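Long-range contacts in uncharacterized protein (Bacteroides eggerthii, PDB 4L3R), which is of unknown function but belongs to a family in the calycin clan, whose barrel-shaped members often bind small ligands: residues S18-E23 with K139-T144; N56-D61 with T69-A74; F116-Y121 with L128-K133. One frame throughout, in Å; residues are numbered along the deposited sequence.

Contact 1: residues S18-E23 with K139-T144; sequences SRITTE and KVMGFT
Ser18 begins the pairing by directing its backbone N at Gly142 O, 2.9 Å away, with an almost straight N-H...O angle of 177°. Its hydroxyl joins in: Ser18 OG sits between the backbone N and the carbonyl carbon (chi1 59°), which carries it to a weak hydrogen bond of 3.1 Å to Gly142 O. Arg19 N gives the same oxygen a weak hydrogen bond, while Gly142 N gives a firm bond to Arg19 O at 2.8 Å. The extended arginine chain then runs past the glycine, so that Gly142 CA underlies one face of the guanidinium; a CB built on Gly142 would stand just 2.6 Å from Arg19 NE, a clash. Ile20 turns to the other face and lies alongside Met141, a selenomethionine, Ile20 CG1 being 4.0 Å from Met141 CG, on the side covered by helix 106-116. Thr21 and Val140 exchange two backbone bonds, Val140 N reaching Thr21 O at 2.8 Å, and Thr21 CG2 meets Val140 CG2 at 3.6 Å; Thr21 OG1 is taken by Glu27 O. At Thr22 the pair with Lys139 diverges, the lysine leaving toward a salt bridge with Asp134. Ser18 and Arg19 both facing Gly142 defines a classic beta bulge, here in an antiparallel pairing of first and last strands consistent with a calycin-type barrel.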
ATOM      1  N   SER B  18     -11.083  -8.899  18.913  1.00 53.63           N
ATOM      2  CA  SER B  18     -11.439  -8.636  20.309  1.00 56.32           C
ATOM      3  C   SER B  18     -12.891  -9.051  20.636  1.00 60.05           C
ATOM      4  O   SER B  18     -13.195  -9.251  21.810  1.00 62.12           O
ATOM      5  CB  SER B  18     -11.249  -7.158  20.634  1.00 62.10           C
ATOM      6  OG  SER B  18     -12.056  -6.345  19.799  1.00 72.51           O
ATOM      7  N   ARG B  19     -13.780  -9.176  19.627  1.00 53.70           N
ATOM      8  CA  ARG B  19     -15.182  -9.513  19.866  1.00 53.52           C
ATOM      9  C   ARG B  19     -15.928  -9.846  18.572  1.00 54.81           C
ATOM     10  O   ARG B  19     -15.529  -9.387  17.504  1.00 52.66           O
ATOM     11  CB  ARG B  19     -15.899  -8.319  20.553  1.00 54.74           C
ATOM     12  CG  ARG B  19     -15.782  -6.997  19.814  1.00 62.74           C
ATOM     13  CD  ARG B  19     -16.094  -5.817  20.715  1.00 73.33           C
ATOM     14  NE  ARG B  19     -16.116  -4.555  19.966  1.00 81.64           N
ATOM     15  CZ  ARG B  19     -17.162  -4.058  19.302  1.00 88.69           C
ATOM     16  NH1 ARG B  19     -18.319  -4.709  19.278  1.00 71.81           N
ATOM     17  NH2 ARG B  19     -17.056  -2.905  18.655  1.00 75.01           N
ATOM     18  N   ILE B  20     -16.998 -10.655  18.681  1.00 50.61           N
ATOM     19  CA  ILE B  20     -17.926 -10.978  17.583  1.00 49.01           C
ATOM     20  C   ILE B  20     -19.314 -10.918  18.204  1.00 56.87           C
ATOM     21  O   ILE B  20     -19.697 -11.847  18.900  1.00 57.71           O
ATOM     22  CB  ILE B  20     -17.672 -12.309  16.843  1.00 48.52           C
ATOM     23  CG1 ILE B  20     -16.195 -12.461  16.495  1.00 45.88           C
ATOM     24  CG2 ILE B  20     -18.556 -12.360  15.578  1.00 48.65           C
ATOM     25  CD1 ILE B  20     -15.842 -13.628  15.539  1.00 44.81           C
ATOM     26  N   THR B  21     -20.042  -9.824  18.004  1.00 55.80           N
ATOM     27  CA  THR B  21     -21.319  -9.630  18.682  1.00 58.93           C
ATOM     28  C   THR B  21     -22.384  -9.071  17.738  1.00 64.72           C
ATOM     29  O   THR B  21     -22.151  -8.955  16.535  1.00 62.93           O
ATOM     30  CB  THR B  21     -21.065  -8.723  19.895  1.00 66.70           C
ATOM     31  OG1 THR B  21     -22.258  -8.603  20.654  1.00 73.03           O
ATOM     32  CG2 THR B  21     -20.518  -7.349  19.517  1.00 62.89           C
ATOM     33  N   THR B  22     -23.570  -8.773  18.290  1.00 65.87           N
ATOM     34  CA  THR B  22     -24.699  -8.224  17.532  1.00 68.51           C
ATOM     35  C   THR B  22     -24.429  -6.761  17.194  1.00 75.67           C
ATOM     36  O   THR B  22     -23.552  -6.137  17.799  1.00 75.37           O
ATOM     37  CB  THR B  22     -26.005  -8.395  18.308  1.00 75.49           C
ATOM     38  OG1 THR B  22     -25.830  -7.855  19.620  1.00 75.24           O
ATOM     39  CG2 THR B  22     -26.443  -9.851  18.380  1.00 71.94           C
ATOM     40  N   GLU B  23     -25.197  -6.214  16.237  1.00 75.16           N
ATOM     41  CA  GLU B  23     -25.008  -4.856  15.710  1.00 76.41           C
ATOM     42  C   GLU B  23     -24.764  -3.793  16.802  1.00 83.45           C
ATOM     43  O   GLU B  23     -23.786  -3.052  16.691  1.00 82.25           O
ATOM     44  CB  GLU B  23     -26.184  -4.428  14.816  1.00 81.03           C
ATOM     45  CG  GLU B  23     -25.791  -3.368  13.795  1.00 93.57           C
ATOM     46  CD  GLU B  23     -26.818  -3.034  12.729  1.00118.12           C
ATOM     47  OE1 GLU B  23     -27.870  -3.712  12.670  1.00113.65           O
ATOM     48  OE2 GLU B  23     -26.550  -2.107  11.931  1.00113.78           O
ATOM     49  N   LYS B 139     -24.163  -8.724  12.212  1.00 61.80           N
ATOM     50  CA  LYS B 139     -23.272  -8.846  13.367  1.00 58.73           C
ATOM     51  C   LYS B 139     -22.043  -7.991  13.141  1.00 59.29           C
ATOM     52  O   LYS B 139     -21.870  -7.433  12.058  1.00 57.22           O
ATOM     53  CB  LYS B 139     -22.897 -10.325  13.604  1.00 58.73           C
ATOM     54  CG  LYS B 139     -23.858 -11.039  14.564  1.00 64.61           C
ATOM     55  CD  LYS B 139     -24.429 -12.311  13.991  1.00 66.99           C
ATOM     56  CE  LYS B 139     -25.333 -12.990  14.994  1.00 63.85           C
ATOM     57  NZ  LYS B 139     -26.081 -14.116  14.387  1.00 74.16           N
ATOM     58  N   VAL B 140     -21.211  -7.847  14.176  1.00 55.85           N
ATOM     59  CA  VAL B 140     -19.998  -7.049  14.079  1.00 54.69           C
ATOM     60  C   VAL B 140     -18.816  -7.801  14.644  1.00 53.77           C
ATOM     61  O   VAL B 140     -18.935  -8.442  15.685  1.00 52.43           O
ATOM     62  CB  VAL B 140     -20.121  -5.660  14.759  1.00 61.90           C
ATOM     63  CG1 VAL B 140     -21.116  -4.783  14.020  1.00 64.46           C
ATOM     64  CG2 VAL B 140     -20.487  -5.768  16.241  1.00 63.60           C
HETATM   65  N   MSE B 141     -17.662  -7.689  13.959  1.00 47.40           N
HETATM   66  CA  MSE B 141     -16.383  -8.215  14.410  1.00 44.21           C
HETATM   67  C   MSE B 141     -15.544  -7.029  14.819  1.00 51.89           C
HETATM   68  O   MSE B 141     -15.306  -6.162  13.984  1.00 52.68           O
HETATM   69  CB  MSE B 141     -15.662  -8.974  13.296  1.00 43.37           C
HETATM   70  CG  MSE B 141     -16.122 -10.382  13.068  1.00 47.55           C
HETATM   71 SE   MSE B 141     -15.028 -11.162  11.657  0.75 50.75          SE
HETATM   72  CE  MSE B 141     -15.936 -10.339  10.213  1.00 48.63           C
ATOM     73  N   GLY B 142     -15.117  -6.970  16.072  1.00 50.54           N
ATOM     74  CA  GLY B 142     -14.286  -5.878  16.562  1.00 51.74           C
ATOM     75  C   GLY B 142     -12.833  -6.300  16.594  1.00 53.97           C
ATOM     76  O   GLY B 142     -12.534  -7.448  16.919  1.00 51.43           O
ATOM     77  N   PHE B 143     -11.924  -5.377  16.247  1.00 51.81           N
ATOM     78  CA  PHE B 143     -10.485  -5.629  16.259  1.00 51.77           C
ATOM     79  C   PHE B 143      -9.734  -4.503  16.956  1.00 60.19           C
ATOM     80  O   PHE B 143     -10.231  -3.379  17.024  1.00 60.07           O
ATOM     81  CB  PHE B 143      -9.934  -5.767  14.836  1.00 51.16           C
ATOM     82  CG  PHE B 143     -10.497  -6.899  14.014  1.00 49.94           C
ATOM     83  CD1 PHE B 143     -11.720  -6.771  13.373  1.00 51.38           C
ATOM     84  CD2 PHE B 143      -9.786  -8.075  13.845  1.00 50.90           C
ATOM     85  CE1 PHE B 143     -12.252  -7.827  12.632  1.00 50.18           C
ATOM     86  CE2 PHE B 143     -10.314  -9.125  13.102  1.00 51.87           C
ATOM     87  CZ  PHE B 143     -11.554  -9.002  12.515  1.00 48.86           C
ATOM     88  N   THR B 144      -8.518  -4.805  17.433  1.00 59.93           N
ATOM     89  CA  THR B 144      -7.614  -3.832  18.051  1.00 64.03           C
ATOM     90  C   THR B 144      -6.225  -3.952  17.409  1.00 68.97           C
ATOM     91  O   THR B 144      -5.829  -5.042  16.994  1.00 66.11           O
ATOM     92  CB  THR B 144      -7.549  -4.020  19.569  1.00 75.48           C
ATOM     93  OG1 THR B 144      -7.143  -5.359  19.862  1.00 76.75           O
ATOM     94  CG2 THR B 144      -8.878  -3.723  20.246  1.00 74.56           C
TER

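Contact 2: residues N56-D61 with T69-A74; sequences NFNCAD and TVSAHA
Phe57 and Val70 meet side by side on one face of the two strands, and the phenylalanine can be traced outward. Its CB and CG meet nothing close on the other strand; CG stands opposite the carbonyl carbon and beside the backbone N (chi1 -69°), and the contact begins at the next atom. Phe57 CD2 comes to 3.5 Å from Val70 CG2, and Phe57 CE2 closes to 3.4 Å on Val70 CG2. At the tip Phe57 CZ is already 4.1 Å from Val70 CG2, so the methyl meets the CD2-CE2 side of the ring obliquely. Across the ring, Phe57 CE1 packs on Leu128 CD2, and Leu84 touches both Phe57 and Val70. The other face of the strands, carrying Asn56, Asn58, Thr69 and Ser71, is polar. There a water donates to Asn58 OD1 and accepts from Ser71 OG, and Thr69 OG1 lies 2.7 Å from the water oxygen; three side chains from both strands are thus tied together. Thr69 OG1 also bonds Asp81 OD1, Ser71 OG accepts from Asp81 N, and Asn56 ND2 is held by Thr14. Two pairs of backbone bonds fix the register, including Asn56 N to Ser71 O at 2.8 Å and Thr69 N to Asn58 O at 2.8 Å, the latter nearly straight at 172°. Beyond them Cys59 forms a disulfide with Cys59 of the second subunit. With strand directions 136° apart, this is a strongly twisted antiparallel beta hairpin, consistent with the curved wall of a calycin-type barrel.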
ATOM      1  N   ASN B  56      -4.893  -8.620   8.418  1.00 48.25           N
ATOM      2  CA  ASN B  56      -3.894  -7.708   7.874  1.00 48.82           C
ATOM      3  C   ASN B  56      -4.334  -7.158   6.534  1.00 52.18           C
ATOM      4  O   ASN B  56      -4.710  -7.923   5.645  1.00 50.70           O
ATOM      5  CB  ASN B  56      -2.555  -8.437   7.695  1.00 48.30           C
ATOM      6  CG  ASN B  56      -1.810  -8.675   8.974  1.00 62.39           C
ATOM      7  OD1 ASN B  56      -1.903  -9.747   9.567  1.00 59.66           O
ATOM      8  ND2 ASN B  56      -1.023  -7.702   9.416  1.00 50.93           N
ATOM      9  N   PHE B  57      -4.274  -5.840   6.390  1.00 49.95           N
ATOM     10  CA  PHE B  57      -4.534  -5.140   5.140  1.00 50.35           C
ATOM     11  C   PHE B  57      -3.171  -4.844   4.563  1.00 57.28           C
ATOM     12  O   PHE B  57      -2.402  -4.123   5.196  1.00 57.57           O
ATOM     13  CB  PHE B  57      -5.350  -3.873   5.389  1.00 51.76           C
ATOM     14  CG  PHE B  57      -6.760  -4.185   5.820  1.00 51.47           C
ATOM     15  CD1 PHE B  57      -7.050  -4.476   7.144  1.00 53.61           C
ATOM     16  CD2 PHE B  57      -7.790  -4.222   4.898  1.00 52.30           C
ATOM     17  CE1 PHE B  57      -8.352  -4.756   7.542  1.00 53.52           C
ATOM     18  CE2 PHE B  57      -9.094  -4.497   5.299  1.00 54.26           C
ATOM     19  CZ  PHE B  57      -9.370  -4.758   6.619  1.00 52.51           C
ATOM     20  N   ASN B  58      -2.809  -5.485   3.449  1.00 56.56           N
ATOM     21  CA  ASN B  58      -1.478  -5.299   2.860  1.00 59.81           C
ATOM     22  C   ASN B  58      -1.537  -4.933   1.403  1.00 66.85           C
ATOM     23  O   ASN B  58      -2.513  -5.238   0.715  1.00 65.28           O
ATOM     24  CB  ASN B  58      -0.639  -6.578   2.982  1.00 59.91           C
ATOM     25  CG  ASN B  58      -0.602  -7.205   4.348  1.00 78.79           C
ATOM     26  OD1 ASN B  58      -1.063  -8.331   4.541  1.00 71.64           O
ATOM     27  ND2 ASN B  58      -0.002  -6.515   5.311  1.00 73.35           N
ATOM     28  N   CYS B  59      -0.430  -4.347   0.930  1.00 67.65           N
ATOM     29  CA  CYS B  59      -0.215  -4.012  -0.463  1.00 69.67           C
ATOM     30  C   CYS B  59       0.778  -5.029  -1.005  1.00 74.61           C
ATOM     31  O   CYS B  59       1.782  -5.306  -0.345  1.00 75.72           O
ATOM     32  CB  CYS B  59       0.284  -2.579  -0.619  1.00 72.74           C
ATOM     33  SG  CYS B  59      -1.040  -1.348  -0.739  1.00 76.02           S
ATOM     34  N   ALA B  60       0.475  -5.627  -2.161  1.00 70.64           N
ATOM     35  CA  ALA B  60       1.315  -6.663  -2.756  1.00 72.59           C
ATOM     36  C   ALA B  60       1.374  -6.532  -4.262  1.00 75.27           C
ATOM     37  O   ALA B  60       0.413  -6.069  -4.870  1.00 72.10           O
ATOM     38  CB  ALA B  60       0.761  -8.033  -2.384  1.00 72.46           C
ATOM     39  N   ASP B  61       2.474  -7.013  -4.863  1.00 75.82           N
ATOM     40  CA  ASP B  61       2.685  -6.964  -6.307  1.00 78.73           C
ATOM     41  C   ASP B  61       2.011  -8.189  -6.958  1.00 85.40           C
ATOM     42  O   ASP B  61       2.620  -9.253  -7.081  1.00 86.47           O
ATOM     43  CB  ASP B  61       4.192  -6.888  -6.633  1.00 84.39           C
ATOM     44  CG  ASP B  61       4.522  -6.693  -8.095  1.00 91.38           C
ATOM     45  OD1 ASP B  61       3.625  -6.284  -8.856  1.00 87.76           O
ATOM     46  OD2 ASP B  61       5.685  -6.923  -8.471  1.00104.53           O
ATOM     47  N   THR B  69      -4.864  -5.842  -0.588  1.00 54.22           N
ATOM     48  CA  THR B  69      -5.598  -7.086  -0.350  1.00 53.17           C
ATOM     49  C   THR B  69      -5.761  -7.330   1.139  1.00 56.27           C
ATOM     50  O   THR B  69      -5.176  -6.612   1.954  1.00 56.39           O
ATOM     51  CB  THR B  69      -4.873  -8.288  -0.991  1.00 60.61           C
ATOM     52  OG1 THR B  69      -3.596  -8.441  -0.382  1.00 64.71           O
ATOM     53  CG2 THR B  69      -4.732  -8.165  -2.492  1.00 59.36           C
ATOM     54  N   VAL B  70      -6.548  -8.352   1.486  1.00 51.04           N
ATOM     55  CA  VAL B  70      -6.785  -8.748   2.871  1.00 49.47           C
ATOM     56  C   VAL B  70      -6.223 -10.139   3.103  1.00 50.95           C
ATOM     57  O   VAL B  70      -6.440 -11.045   2.295  1.00 49.69           O
ATOM     58  CB  VAL B  70      -8.291  -8.694   3.238  1.00 52.71           C
ATOM     59  CG1 VAL B  70      -8.597  -9.502   4.499  1.00 52.78           C
ATOM     60  CG2 VAL B  70      -8.728  -7.270   3.440  1.00 52.68           C
ATOM     61  N   SER B  71      -5.547 -10.303   4.235  1.00 46.67           N
ATOM     62  CA  SER B  71      -5.038 -11.584   4.710  1.00 47.04           C
ATOM     63  C   SER B  71      -5.528 -11.771   6.139  1.00 49.68           C
ATOM     64  O   SER B  71      -5.638 -10.797   6.876  1.00 48.97           O
ATOM     65  CB  SER B  71      -3.513 -11.636   4.646  1.00 51.61           C
ATOM     66  OG  SER B  71      -3.054 -11.770   3.312  1.00 62.38           O
ATOM     67  N   ALA B  72      -5.845 -12.995   6.520  1.00 46.62           N
ATOM     68  CA  ALA B  72      -6.291 -13.273   7.876  1.00 45.92           C
ATOM     69  C   ALA B  72      -5.907 -14.672   8.281  1.00 51.45           C
ATOM     70  O   ALA B  72      -5.768 -15.562   7.439  1.00 52.13           O
ATOM     71  CB  ALA B  72      -7.795 -13.090   7.998  1.00 44.53           C
ATOM     72  N   HIS B  73      -5.705 -14.860   9.571  1.00 48.92           N
ATOM     73  CA  HIS B  73      -5.389 -16.165  10.125  1.00 50.37           C
ATOM     74  C   HIS B  73      -6.310 -16.395  11.297  1.00 52.65           C
ATOM     75  O   HIS B  73      -6.352 -15.563  12.197  1.00 51.20           O
ATOM     76  CB  HIS B  73      -3.918 -16.253  10.535  1.00 53.54           C
ATOM     77  CG  HIS B  73      -3.581 -17.544  11.212  1.00 59.33           C
ATOM     78  ND1 HIS B  73      -3.092 -17.569  12.498  1.00 62.79           N
ATOM     79  CD2 HIS B  73      -3.756 -18.817  10.791  1.00 62.33           C
ATOM     80  CE1 HIS B  73      -2.921 -18.845  12.799  1.00 64.15           C
ATOM     81  NE2 HIS B  73      -3.329 -19.633  11.808  1.00 64.31           N
ATOM     82  N   ALA B  74      -7.078 -17.492  11.266  1.00 49.02           N
ATOM     83  CA  ALA B  74      -7.953 -17.874  12.363  1.00 47.99           C
ATOM     84  C   ALA B  74      -7.156 -18.802  13.295  1.00 51.76           C
ATOM     85  O   ALA B  74      -6.437 -18.284  14.142  1.00 51.25           O
ATOM     86  CB  ALA B  74      -9.211 -18.539  11.831  1.00 48.08           C
TER
HETATM   87  O   HOH W   1      -2.939  -9.143   2.185  1.00 69.64           O

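Contact 3: residues F116-Y121 with L128-K133; sequences FNVFKY and LTLYFK
Phe119 and Lys120 both engage Tyr131: Phe119 N gives a bond to Tyr131 O at 2.9 Å, the donor lying in the carbonyl plane, and Lys120 O accepts from Tyr131 N at 2.9 Å. The Phe119 ring, brought back toward the partner strand by a chi1 of 63°, receives Tyr131 CB over its face in a CH-pi contact, 4.3 Å from the centroid, with Phe132 C at its edge. In a second CH-pi contact Lys120 CE sits 3.8 Å above the plane of the Tyr131 ring, near the rim. Replacing Phe119 by an alanine would probably leave Tyr131 CB without its aromatic cover and open a gap beside the backbone of Phe132. The register slips by one residue between Val118 and Lys120, marking a beta bulge in this antiparallel hairpin. Before the bulge, Lys133 N reaches Asn117 O at 3.2 Å from above the carbonyl plane, 39° out of it. On the inward-packing face, Val118 CG1 lies 3.8 Å from Leu130 CB, and Tyr121 CB 3.7 Å from Leu130 CD2. Farther out, Glu122 holds Tyr131 OH, Val140 packs on Tyr131, and Ile93 packs on Val118 and Tyr121 and shares a backbone hydrogen bond with Phe119.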
ATOM      1  N   PHE B 116     -15.781 -13.020   4.890  1.00 47.05           N
ATOM      2  CA  PHE B 116     -16.222 -12.991   3.490  1.00 47.13           C
ATOM      3  C   PHE B 116     -17.618 -12.366   3.328  1.00 52.52           C
ATOM      4  O   PHE B 116     -18.014 -12.109   2.192  1.00 54.51           O
ATOM      5  CB  PHE B 116     -16.201 -14.402   2.883  1.00 48.91           C
ATOM      6  CG  PHE B 116     -14.801 -14.947   2.707  1.00 48.64           C
ATOM      7  CD1 PHE B 116     -13.907 -14.343   1.828  1.00 49.82           C
ATOM      8  CD2 PHE B 116     -14.397 -16.102   3.372  1.00 49.29           C
ATOM      9  CE1 PHE B 116     -12.617 -14.844   1.668  1.00 50.16           C
ATOM     10  CE2 PHE B 116     -13.108 -16.613   3.196  1.00 51.36           C
ATOM     11  CZ  PHE B 116     -12.225 -15.975   2.353  1.00 48.87           C
ATOM     12  N   ASN B 117     -18.359 -12.127   4.439  1.00 47.59           N
ATOM     13  CA  ASN B 117     -19.681 -11.516   4.418  1.00 48.62           C
ATOM     14  C   ASN B 117     -19.657 -10.063   4.912  1.00 53.17           C
ATOM     15  O   ASN B 117     -20.735  -9.508   5.142  1.00 55.39           O
ATOM     16  CB  ASN B 117     -20.668 -12.345   5.274  1.00 48.59           C
ATOM     17  CG  ASN B 117     -20.988 -13.701   4.699  1.00 64.46           C
ATOM     18  OD1 ASN B 117     -21.153 -13.862   3.489  1.00 63.05           O
ATOM     19  ND2 ASN B 117     -21.165 -14.697   5.555  1.00 57.42           N
ATOM     20  N   VAL B 118     -18.473  -9.424   5.057  1.00 48.16           N
ATOM     21  CA  VAL B 118     -18.430  -8.012   5.469  1.00 48.44           C
ATOM     22  C   VAL B 118     -19.051  -7.141   4.371  1.00 54.10           C
ATOM     23  O   VAL B 118     -18.950  -7.483   3.191  1.00 54.47           O
ATOM     24  CB  VAL B 118     -17.021  -7.473   5.847  1.00 50.84           C
ATOM     25  CG1 VAL B 118     -16.458  -8.208   7.054  1.00 48.49           C
ATOM     26  CG2 VAL B 118     -16.041  -7.494   4.661  1.00 50.50           C
ATOM     27  N   PHE B 119     -19.731  -6.054   4.761  1.00 51.99           N
ATOM     28  CA  PHE B 119     -20.333  -5.114   3.804  1.00 53.31           C
ATOM     29  C   PHE B 119     -19.986  -3.643   4.133  1.00 56.60           C
ATOM     30  O   PHE B 119     -19.949  -2.833   3.206  1.00 56.65           O
ATOM     31  CB  PHE B 119     -21.853  -5.311   3.704  1.00 57.95           C
ATOM     32  CG  PHE B 119     -22.640  -5.055   4.962  1.00 60.77           C
ATOM     33  CD1 PHE B 119     -22.833  -6.063   5.895  1.00 62.54           C
ATOM     34  CD2 PHE B 119     -23.305  -3.853   5.151  1.00 66.43           C
ATOM     35  CE1 PHE B 119     -23.601  -5.839   7.039  1.00 65.15           C
ATOM     36  CE2 PHE B 119     -24.096  -3.642   6.278  1.00 70.79           C
ATOM     37  CZ  PHE B 119     -24.226  -4.631   7.221  1.00 67.19           C
ATOM     38  N   LYS B 120     -19.736  -3.288   5.416  1.00 53.05           N
ATOM     39  CA  LYS B 120     -19.354  -1.923   5.804  1.00 54.38           C
ATOM     40  C   LYS B 120     -18.474  -1.964   7.053  1.00 57.96           C
ATOM     41  O   LYS B 120     -18.335  -3.017   7.674  1.00 55.34           O
ATOM     42  CB  LYS B 120     -20.588  -1.008   6.011  1.00 60.18           C
ATOM     43  CG  LYS B 120     -21.465  -1.343   7.223  1.00 69.83           C
ATOM     44  CD  LYS B 120     -22.680  -0.415   7.343  1.00 77.89           C
ATOM     45  CE  LYS B 120     -23.441  -0.623   8.635  1.00 86.81           C
ATOM     46  NZ  LYS B 120     -24.610   0.293   8.758  1.00104.16           N
ATOM     47  N   TYR B 121     -17.856  -0.825   7.398  1.00 57.07           N
ATOM     48  CA  TYR B 121     -16.958  -0.753   8.548  1.00 56.13           C
ATOM     49  C   TYR B 121     -16.888   0.642   9.154  1.00 65.08           C
ATOM     50  O   TYR B 121     -17.407   1.612   8.605  1.00 67.11           O
ATOM     51  CB  TYR B 121     -15.528  -1.165   8.123  1.00 53.82           C
ATOM     52  CG  TYR B 121     -14.802  -0.096   7.332  1.00 56.17           C
ATOM     53  CD1 TYR B 121     -15.055   0.090   5.977  1.00 58.25           C
ATOM     54  CD2 TYR B 121     -13.918   0.781   7.955  1.00 57.82           C
ATOM     55  CE1 TYR B 121     -14.434   1.109   5.258  1.00 59.65           C
ATOM     56  CE2 TYR B 121     -13.297   1.808   7.247  1.00 59.83           C
ATOM     57  CZ  TYR B 121     -13.561   1.971   5.898  1.00 64.38           C
ATOM     58  OH  TYR B 121     -12.972   2.969   5.166  1.00 65.45           O
ATOM     59  N   LEU B 128     -10.987  -1.183  14.906  1.00 57.57           N
ATOM     60  CA  LEU B 128     -11.627  -1.484  13.624  1.00 55.08           C
ATOM     61  C   LEU B 128     -12.853  -2.342  13.883  1.00 58.21           C
ATOM     62  O   LEU B 128     -12.763  -3.344  14.591  1.00 56.50           O
ATOM     63  CB  LEU B 128     -10.659  -2.190  12.656  1.00 52.55           C
ATOM     64  CG  LEU B 128     -11.230  -2.613  11.287  1.00 55.00           C
ATOM     65  CD1 LEU B 128     -11.613  -1.398  10.449  1.00 55.84           C
ATOM     66  CD2 LEU B 128     -10.232  -3.471  10.526  1.00 55.72           C
ATOM     67  N   THR B 129     -14.001  -1.933  13.327  1.00 56.13           N
ATOM     68  CA  THR B 129     -15.264  -2.646  13.464  1.00 55.73           C
ATOM     69  C   THR B 129     -15.751  -3.008  12.078  1.00 58.14           C
ATOM     70  O   THR B 129     -15.930  -2.109  11.259  1.00 58.30           O
ATOM     71  CB  THR B 129     -16.287  -1.783  14.214  1.00 65.14           C
ATOM     72  OG1 THR B 129     -15.704  -1.323  15.431  1.00 71.66           O
ATOM     73  CG2 THR B 129     -17.570  -2.542  14.521  1.00 61.39           C
ATOM     74  N   LEU B 130     -15.955  -4.312  11.808  1.00 52.05           N
ATOM     75  CA  LEU B 130     -16.451  -4.792  10.522  1.00 50.58           C
ATOM     76  C   LEU B 130     -17.865  -5.322  10.683  1.00 55.23           C
ATOM     77  O   LEU B 130     -18.108  -6.192  11.523  1.00 54.56           O
ATOM     78  CB  LEU B 130     -15.544  -5.895   9.957  1.00 47.92           C
ATOM     79  CG  LEU B 130     -14.069  -5.549   9.803  1.00 51.31           C
ATOM     80  CD1 LEU B 130     -13.296  -6.730   9.234  1.00 49.96           C
ATOM     81  CD2 LEU B 130     -13.871  -4.328   8.921  1.00 52.16           C
ATOM     82  N   TYR B 131     -18.790  -4.809   9.870  1.00 52.60           N
ATOM     83  CA  TYR B 131     -20.180  -5.236   9.870  1.00 54.32           C
ATOM     84  C   TYR B 131     -20.331  -6.315   8.830  1.00 55.26           C
ATOM     85  O   TYR B 131     -19.880  -6.117   7.699  1.00 52.40           O
ATOM     86  CB  TYR B 131     -21.114  -4.058   9.564  1.00 59.59           C
ATOM     87  CG  TYR B 131     -21.188  -3.049  10.685  1.00 64.81           C
ATOM     88  CD1 TYR B 131     -20.129  -2.187  10.948  1.00 66.58           C
ATOM     89  CD2 TYR B 131     -22.324  -2.948  11.483  1.00 69.01           C
ATOM     90  CE1 TYR B 131     -20.185  -1.272  11.995  1.00 71.33           C
ATOM     91  CE2 TYR B 131     -22.396  -2.029  12.527  1.00 72.58           C
ATOM     92  CZ  TYR B 131     -21.326  -1.192  12.779  1.00 81.27           C
ATOM     93  OH  TYR B 131     -21.412  -0.298  13.819  1.00 86.97           O
ATOM     94  N   PHE B 132     -20.958  -7.448   9.190  1.00 51.73           N
ATOM     95  CA  PHE B 132     -21.159  -8.549   8.253  1.00 51.19           C
ATOM     96  C   PHE B 132     -22.552  -9.121   8.396  1.00 59.14           C
ATOM     97  O   PHE B 132     -23.140  -9.028   9.474  1.00 59.37           O
ATOM     98  CB  PHE B 132     -20.092  -9.640   8.464  1.00 50.04           C
ATOM     99  CG  PHE B 132     -20.205 -10.437   9.743  1.00 50.07           C
ATOM    100  CD1 PHE B 132     -19.614  -9.987  10.916  1.00 51.25           C
ATOM    101  CD2 PHE B 132     -20.859 -11.666   9.761  1.00 51.56           C
ATOM    102  CE1 PHE B 132     -19.696 -10.742  12.090  1.00 51.62           C
ATOM    103  CE2 PHE B 132     -20.906 -12.434  10.926  1.00 53.50           C
ATOM    104  CZ  PHE B 132     -20.328 -11.967  12.083  1.00 51.09           C
ATOM    105  N   LYS B 133     -23.081  -9.708   7.309  1.00 59.53           N
ATOM    106  CA  LYS B 133     -24.414 -10.297   7.344  0.50 62.96           C
ATOM    107  C   LYS B 133     -24.304 -11.807   7.615  1.00 67.60           C
ATOM    108  O   LYS B 133     -23.516 -12.507   6.977  1.00 65.67           O
ATOM    109  CB  LYS B 133     -25.228  -9.978   6.067  0.50 68.84           C
ATOM    110  CG  LYS B 133     -24.820 -10.679   4.769  0.50 81.84           C
ATOM    111  CD  LYS B 133     -25.784 -11.800   4.398  0.50 92.48           C
ATOM    112  CE  LYS B 133     -25.401 -12.466   3.104  0.50102.00           C
ATOM    113  NZ  LYS B 133     -26.440 -13.424   2.651  0.50113.63           N
TER
HETATM  114  O   HOH W   2     -24.012 -15.542   2.570  1.00 86.19           O

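Overall arrangement
All three contacts belong to one antiparallel sheet. The Ile20/Met141, Phe57/Val70 and Val118/Leu130/Tyr121 faces are buried, while the other faces carry most of the polar or partly exposed groups. Contacts 1 and 3 are direct neighbours, centres about 9 Å apart, joined by backbone bonds such as Phe143 N to Leu128 O at 2.8 Å; each contains a bulge. Contact 1 links strands distant in sequence, whereas contacts 2 and 3 are local hairpins. Contact 2 lies across the chain's centre from contact 1, yet touches contact 3, and alone reaches the second subunit. Its water is held by three side chains; that of contact 3 is a weak link at the rim. Contact 3 relies on aromatic faces, contact 1 on aliphatic and arginine packing.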